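Local coordinates for putative membrane anchored protein (Corynebacterium diphtheriae, PDB 3LSO) that is of unknown function but is probably a membrane-anchored protein of the cell envelope, built from a row of all-beta domains, at residues Asp224-His233 and Ser259-Ala269. Numbering follows the deposited sequence.
Sequences DGKVQFFVNH and SKTITARFIDA
Phe230 and Arg265 meet on one face of an antiparallel strand pair. The phenyl edge carries CE2 to 4.0 Å from Arg265 CB, with Thr263 O also at that edge, in plane; the guanidinium plane stands 71° from the ring. With CG anti to the backbone N (chi1 165°), the arginine extends across the line of the ring, bends at chi3, and its charged end reaches Asp277, with which NH2 forms a salt bridge. An aromatic suits this place because it spans from the strand to the loop carrying Leu461. On the other face small Ala264 lets larger neighbours close in: its CB lies 4.1 Å from Phe229 CE2 and 4.2 Å from Val227 CG1. That valine methyl also sits over a face of the Phe229 ring, toward its rim. Ile211 and Ala213 of strand 208-214, outside this sheet, pack against this apolar face, Ala213 meeting Phe229 and Ala264. The pair lies inside a five-stranded mixed sheet, flanked by strands 278-285 and 234-241. Where strand 226-231 ends, Asn232 OD1 accepts a hydrogen bond from Thr261 N at 2.9 Å, nearly straight (169°), while Asn232 N donates to Thr261 O; the asparagine amide oxygen thus replaces a main-chain carbonyl and carries the pairing one residue further. Beside it, a water accepts from His233 N and donates to Thr261 O and Thr263 OG1; Glu279 holds both the His233 ring and the Thr263 hydroxyl.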
ATOM      1  N   ASP B 224      14.793 -11.911 -17.095  1.00 44.05           N
ATOM      2  CA  ASP B 224      16.137 -11.476 -17.469  1.00 43.06           C
ATOM      3  C   ASP B 224      16.714 -10.448 -16.506  1.00 42.46           C
ATOM      4  O   ASP B 224      17.930 -10.393 -16.323  1.00 42.84           O
ATOM      5  CB  ASP B 224      16.202 -10.979 -18.930  1.00 42.95           C
ATOM      6  CG  ASP B 224      14.955 -10.199 -19.363  1.00 43.04           C
ATOM      7  OD1 ASP B 224      14.449  -9.369 -18.577  1.00 42.58           O
ATOM      8  OD2 ASP B 224      14.490 -10.406 -20.509  1.00 42.11           O
ATOM      9  N   GLY B 225      15.838  -9.664 -15.872  1.00 41.23           N
ATOM     10  CA  GLY B 225      16.246  -8.553 -15.024  1.00 39.61           C
ATOM     11  C   GLY B 225      16.847  -8.913 -13.675  1.00 38.84           C
ATOM     12  O   GLY B 225      16.943 -10.092 -13.310  1.00 38.74           O
ATOM     13  N   LYS B 226      17.233  -7.867 -12.941  1.00 37.76           N
ATOM     14  CA  LYS B 226      17.902  -7.949 -11.651  1.00 36.79           C
ATOM     15  C   LYS B 226      17.324  -6.901 -10.684  1.00 36.39           C
ATOM     16  O   LYS B 226      16.705  -5.932 -11.118  1.00 36.61           O
ATOM     17  CB  LYS B 226      19.399  -7.682 -11.840  1.00 36.95           C
ATOM     18  CG  LYS B 226      20.271  -8.922 -12.023  1.00 37.08           C
ATOM     19  CD  LYS B 226      21.527  -8.639 -12.880  1.00 37.25           C
ATOM     20  CE  LYS B 226      22.599  -9.727 -12.686  1.00 36.33           C
ATOM     21  NZ  LYS B 226      23.274 -10.077 -13.959  1.00 35.04           N
ATOM     22  N   VAL B 227      17.540  -7.085  -9.381  1.00 35.48           N
ATOM     23  CA  VAL B 227      17.162  -6.077  -8.377  1.00 34.92           C
ATOM     24  C   VAL B 227      18.348  -5.606  -7.536  1.00 34.61           C
ATOM     25  O   VAL B 227      19.129  -6.419  -7.056  1.00 34.33           O
ATOM     26  CB  VAL B 227      16.044  -6.587  -7.436  1.00 34.95           C
ATOM     27  CG1 VAL B 227      15.910  -5.704  -6.202  1.00 33.94           C
ATOM     28  CG2 VAL B 227      14.723  -6.655  -8.183  1.00 34.91           C
ATOM     29  N   GLN B 228      18.474  -4.290  -7.380  1.00 34.30           N
ATOM     30  CA  GLN B 228      19.469  -3.711  -6.502  1.00 34.17           C
ATOM     31  C   GLN B 228      18.822  -3.287  -5.201  1.00 34.37           C
ATOM     32  O   GLN B 228      17.880  -2.488  -5.197  1.00 35.10           O
ATOM     33  CB  GLN B 228      20.135  -2.501  -7.130  1.00 34.07           C
ATOM     34  CG  GLN B 228      21.194  -1.896  -6.223  1.00 34.73           C
ATOM     35  CD  GLN B 228      22.357  -2.852  -5.963  1.00 35.68           C
ATOM     36  OE1 GLN B 228      22.427  -3.505  -4.916  1.00 35.48           O
ATOM     37  NE2 GLN B 228      23.262  -2.957  -6.936  1.00 35.88           N
ATOM     38  N   PHE B 229      19.317  -3.825  -4.095  1.00 34.04           N
ATOM     39  CA  PHE B 229      18.804  -3.441  -2.793  1.00 33.51           C
ATOM     40  C   PHE B 229      19.633  -2.308  -2.232  1.00 33.58           C
ATOM     41  O   PHE B 229      20.792  -2.119  -2.622  1.00 33.75           O
ATOM     42  CB  PHE B 229      18.807  -4.631  -1.838  1.00 33.02           C
ATOM     43  CG  PHE B 229      17.773  -5.664  -2.173  1.00 31.65           C
ATOM     44  CD1 PHE B 229      18.090  -6.749  -2.953  1.00 29.72           C
ATOM     45  CD2 PHE B 229      16.475  -5.532  -1.719  1.00 29.72           C
ATOM     46  CE1 PHE B 229      17.138  -7.693  -3.255  1.00 28.49           C
ATOM     47  CE2 PHE B 229      15.533  -6.467  -2.014  1.00 27.94           C
ATOM     48  CZ  PHE B 229      15.865  -7.553  -2.788  1.00 28.44           C
ATOM     49  N   PHE B 230      19.029  -1.541  -1.336  1.00 33.05           N
ATOM     50  CA  PHE B 230      19.740  -0.485  -0.657  1.00 32.57           C
ATOM     51  C   PHE B 230      19.376  -0.517   0.806  1.00 32.40           C
ATOM     52  O   PHE B 230      18.224  -0.785   1.173  1.00 32.63           O
ATOM     53  CB  PHE B 230      19.341   0.870  -1.207  1.00 32.66           C
ATOM     54  CG  PHE B 230      19.753   1.104  -2.617  1.00 32.25           C
ATOM     55  CD1 PHE B 230      20.874   1.864  -2.903  1.00 31.35           C
ATOM     56  CD2 PHE B 230      18.991   0.618  -3.668  1.00 32.87           C
ATOM     57  CE1 PHE B 230      21.247   2.121  -4.220  1.00 30.84           C
ATOM     58  CE2 PHE B 230      19.368   0.863  -4.998  1.00 32.58           C
ATOM     59  CZ  PHE B 230      20.501   1.614  -5.267  1.00 30.57           C
ATOM     60  N   VAL B 231      20.363  -0.239   1.641  1.00 31.77           N
ATOM     61  CA  VAL B 231      20.130  -0.053   3.054  1.00 31.24           C
ATOM     62  C   VAL B 231      20.527   1.384   3.297  1.00 31.11           C
ATOM     63  O   VAL B 231      21.595   1.815   2.853  1.00 31.22           O
ATOM     64  CB  VAL B 231      20.970  -1.008   3.926  1.00 30.84           C
ATOM     65  CG1 VAL B 231      20.752  -0.698   5.374  1.00 31.50           C
ATOM     66  CG2 VAL B 231      20.581  -2.438   3.676  1.00 30.21           C
ATOM     67  N   ASN B 232      19.650   2.126   3.960  1.00 30.43           N
ATOM     68  CA  ASN B 232      19.876   3.533   4.199  1.00 30.42           C
ATOM     69  C   ASN B 232      20.490   4.250   3.015  1.00 30.68           C
ATOM     70  O   ASN B 232      21.487   4.971   3.136  1.00 31.22           O
ATOM     71  CB  ASN B 232      20.669   3.736   5.486  1.00 30.15           C
ATOM     72  CG  ASN B 232      19.781   3.682   6.738  1.00 29.90           C
ATOM     73  OD1 ASN B 232      18.603   3.298   6.696  1.00 29.45           O
ATOM     74  ND2 ASN B 232      20.345   4.079   7.852  1.00 30.38           N
ATOM     75  N   HIS B 233      19.860   4.020   1.866  1.00 31.06           N
ATOM     76  CA  HIS B 233      20.184   4.641   0.567  1.00 31.29           C
ATOM     77  C   HIS B 233      21.579   4.374  -0.018  1.00 31.72           C
ATOM     78  O   HIS B 233      22.082   5.141  -0.861  1.00 32.21           O
ATOM     79  CB  HIS B 233      19.825   6.136   0.549  1.00 31.16           C
ATOM     80  CG  HIS B 233      18.347   6.403   0.596  1.00 30.81           C
ATOM     81  ND1 HIS B 233      17.821   7.674   0.705  1.00 30.44           N
ATOM     82  CD2 HIS B 233      17.286   5.559   0.565  1.00 28.96           C
ATOM     83  CE1 HIS B 233      16.503   7.605   0.723  1.00 30.12           C
ATOM     84  NE2 HIS B 233      16.155   6.332   0.638  1.00 31.08           N
ATOM     85  N   SER B 259      15.922   2.737  12.818  1.00 26.42           N
ATOM     86  CA  SER B 259      15.000   2.538  11.705  1.00 25.84           C
ATOM     87  C   SER B 259      15.849   2.451  10.473  1.00 25.89           C
ATOM     88  O   SER B 259      16.507   3.419  10.098  1.00 26.54           O
ATOM     89  CB  SER B 259      14.026   3.689  11.556  1.00 25.22           C
ATOM     90  OG  SER B 259      13.125   3.694  12.635  1.00 26.16           O
ATOM     91  N   LYS B 260      15.855   1.283   9.860  1.00 25.60           N
ATOM     92  CA  LYS B 260      16.604   1.067   8.651  1.00 25.95           C
ATOM     93  C   LYS B 260      15.677   1.180   7.449  1.00 26.62           C
ATOM     94  O   LYS B 260      14.555   0.680   7.475  1.00 27.41           O
ATOM     95  CB  LYS B 260      17.277  -0.291   8.722  1.00 25.59           C
ATOM     96  CG  LYS B 260      18.088  -0.457  10.016  1.00 26.17           C
ATOM     97  CD  LYS B 260      19.463   0.181   9.909  1.00 25.39           C
ATOM     98  CE  LYS B 260      20.185   0.137  11.220  1.00 25.59           C
ATOM     99  NZ  LYS B 260      21.388   1.028  11.206  1.00 26.98           N
ATOM    100  N   THR B 261      16.128   1.882   6.411  1.00 27.23           N
ATOM    101  CA  THR B 261      15.334   2.096   5.207  1.00 27.36           C
ATOM    102  C   THR B 261      15.822   1.141   4.137  1.00 27.51           C
ATOM    103  O   THR B 261      16.972   1.200   3.712  1.00 27.90           O
ATOM    104  CB  THR B 261      15.484   3.524   4.706  1.00 27.05           C
ATOM    105  OG1 THR B 261      14.895   4.427   5.650  1.00 29.53           O
ATOM    106  CG2 THR B 261      14.753   3.690   3.445  1.00 27.91           C
ATOM    107  N   ILE B 262      14.951   0.234   3.729  1.00 27.63           N
ATOM    108  CA  ILE B 262      15.285  -0.709   2.689  1.00 27.41           C
ATOM    109  C   ILE B 262      14.644  -0.222   1.410  1.00 28.49           C
ATOM    110  O   ILE B 262      13.457   0.158   1.389  1.00 28.19           O
ATOM    111  CB  ILE B 262      14.781  -2.120   3.020  1.00 27.24           C
ATOM    112  CG1 ILE B 262      15.155  -2.510   4.457  1.00 27.01           C
ATOM    113  CG2 ILE B 262      15.314  -3.140   2.026  1.00 25.28           C
ATOM    114  CD1 ILE B 262      16.664  -2.466   4.756  1.00 26.97           C
ATOM    115  N   THR B 263      15.445  -0.212   0.346  1.00 29.33           N
ATOM    116  CA  THR B 263      14.965   0.195  -0.960  1.00 29.88           C
ATOM    117  C   THR B 263      15.291  -0.904  -1.946  1.00 30.68           C
ATOM    118  O   THR B 263      16.387  -1.493  -1.887  1.00 31.75           O
ATOM    119  CB  THR B 263      15.573   1.535  -1.381  1.00 29.75           C
ATOM    120  OG1 THR B 263      15.313   2.508  -0.353  1.00 29.76           O
ATOM    121  CG2 THR B 263      14.949   2.016  -2.679  1.00 29.54           C
ATOM    122  N   ALA B 264      14.322  -1.216  -2.808  1.00 30.64           N
ATOM    123  CA  ALA B 264      14.495  -2.195  -3.880  1.00 30.79           C
ATOM    124  C   ALA B 264      14.302  -1.470  -5.190  1.00 31.09           C
ATOM    125  O   ALA B 264      13.356  -0.668  -5.334  1.00 31.25           O
ATOM    126  CB  ALA B 264      13.486  -3.317  -3.758  1.00 30.47           C
ATOM    127  N   ARG B 265      15.198  -1.751  -6.136  1.00 31.01           N
ATOM    128  CA  ARG B 265      15.225  -1.061  -7.418  1.00 31.06           C
ATOM    129  C   ARG B 265      15.397  -2.075  -8.530  1.00 31.44           C
ATOM    130  O   ARG B 265      16.321  -2.890  -8.497  1.00 31.67           O
ATOM    131  CB  ARG B 265      16.369  -0.051  -7.451  1.00 30.64           C
ATOM    132  CG  ARG B 265      16.695   0.439  -8.844  1.00 31.01           C
ATOM    133  CD  ARG B 265      17.564   1.675  -8.845  1.00 30.72           C
ATOM    134  NE  ARG B 265      16.815   2.836  -8.393  1.00 31.84           N
ATOM    135  CZ  ARG B 265      17.356   4.021  -8.136  1.00 32.27           C
ATOM    136  NH1 ARG B 265      18.656   4.209  -8.304  1.00 32.74           N
ATOM    137  NH2 ARG B 265      16.595   5.021  -7.710  1.00 31.92           N
ATOM    138  N   PHE B 266      14.502  -2.026  -9.513  1.00 31.94           N
ATOM    139  CA  PHE B 266      14.568  -2.925 -10.671  1.00 32.08           C
ATOM    140  C   PHE B 266      15.583  -2.444 -11.718  1.00 32.40           C
ATOM    141  O   PHE B 266      15.570  -1.281 -12.127  1.00 32.11           O
ATOM    142  CB  PHE B 266      13.178  -3.134 -11.290  1.00 31.62           C
ATOM    143  CG  PHE B 266      13.125  -4.217 -12.328  1.00 31.95           C
ATOM    144  CD1 PHE B 266      13.259  -5.557 -11.970  1.00 32.41           C
ATOM    145  CD2 PHE B 266      12.927  -3.904 -13.674  1.00 32.29           C
ATOM    146  CE1 PHE B 266      13.205  -6.575 -12.941  1.00 32.48           C
ATOM    147  CE2 PHE B 266      12.865  -4.913 -14.655  1.00 31.91           C
ATOM    148  CZ  PHE B 266      13.003  -6.251 -14.286  1.00 32.06           C
ATOM    149  N   ILE B 267      16.476  -3.358 -12.107  1.00 33.17           N
ATOM    150  CA  ILE B 267      17.430  -3.157 -13.204  1.00 33.77           C
ATOM    151  C   ILE B 267      16.966  -3.966 -14.405  1.00 33.84           C
ATOM    152  O   ILE B 267      16.606  -5.134 -14.277  1.00 34.03           O
ATOM    153  CB  ILE B 267      18.885  -3.581 -12.821  1.00 33.85           C
ATOM    154  CG1 ILE B 267      19.444  -2.717 -11.675  1.00 34.58           C
ATOM    155  CG2 ILE B 267      19.817  -3.534 -14.038  1.00 33.86           C
ATOM    156  CD1 ILE B 267      19.680  -1.219 -12.027  1.00 35.58           C
ATOM    157  N   ASP B 268      16.989  -3.329 -15.568  1.00 34.17           N
ATOM    158  CA  ASP B 268      16.513  -3.923 -16.816  1.00 34.60           C
ATOM    159  C   ASP B 268      17.559  -4.826 -17.475  1.00 34.46           C
ATOM    160  O   ASP B 268      18.758  -4.681 -17.226  1.00 34.71           O
ATOM    161  CB  ASP B 268      16.190  -2.797 -17.783  1.00 34.69           C
ATOM    162  CG  ASP B 268      14.882  -2.988 -18.462  1.00 36.33           C
ATOM    163  OD1 ASP B 268      14.184  -3.960 -18.102  1.00 38.52           O
ATOM    164  OD2 ASP B 268      14.543  -2.166 -19.345  1.00 37.62           O
ATOM    165  N   ALA B 269      17.121  -5.743 -18.334  1.00 34.30           N
ATOM    166  CA  ALA B 269      18.078  -6.500 -19.146  1.00 34.07           C
ATOM    167  C   ALA B 269      19.062  -5.512 -19.787  1.00 33.88           C
ATOM    168  O   ALA B 269      20.282  -5.678 -19.673  1.00 33.58           O
ATOM    169  CB  ALA B 269      17.360  -7.327 -20.210  1.00 34.13           C
TER
HETATM  170  O   HOH W   1      17.724   2.323   1.310  1.00 30.42           O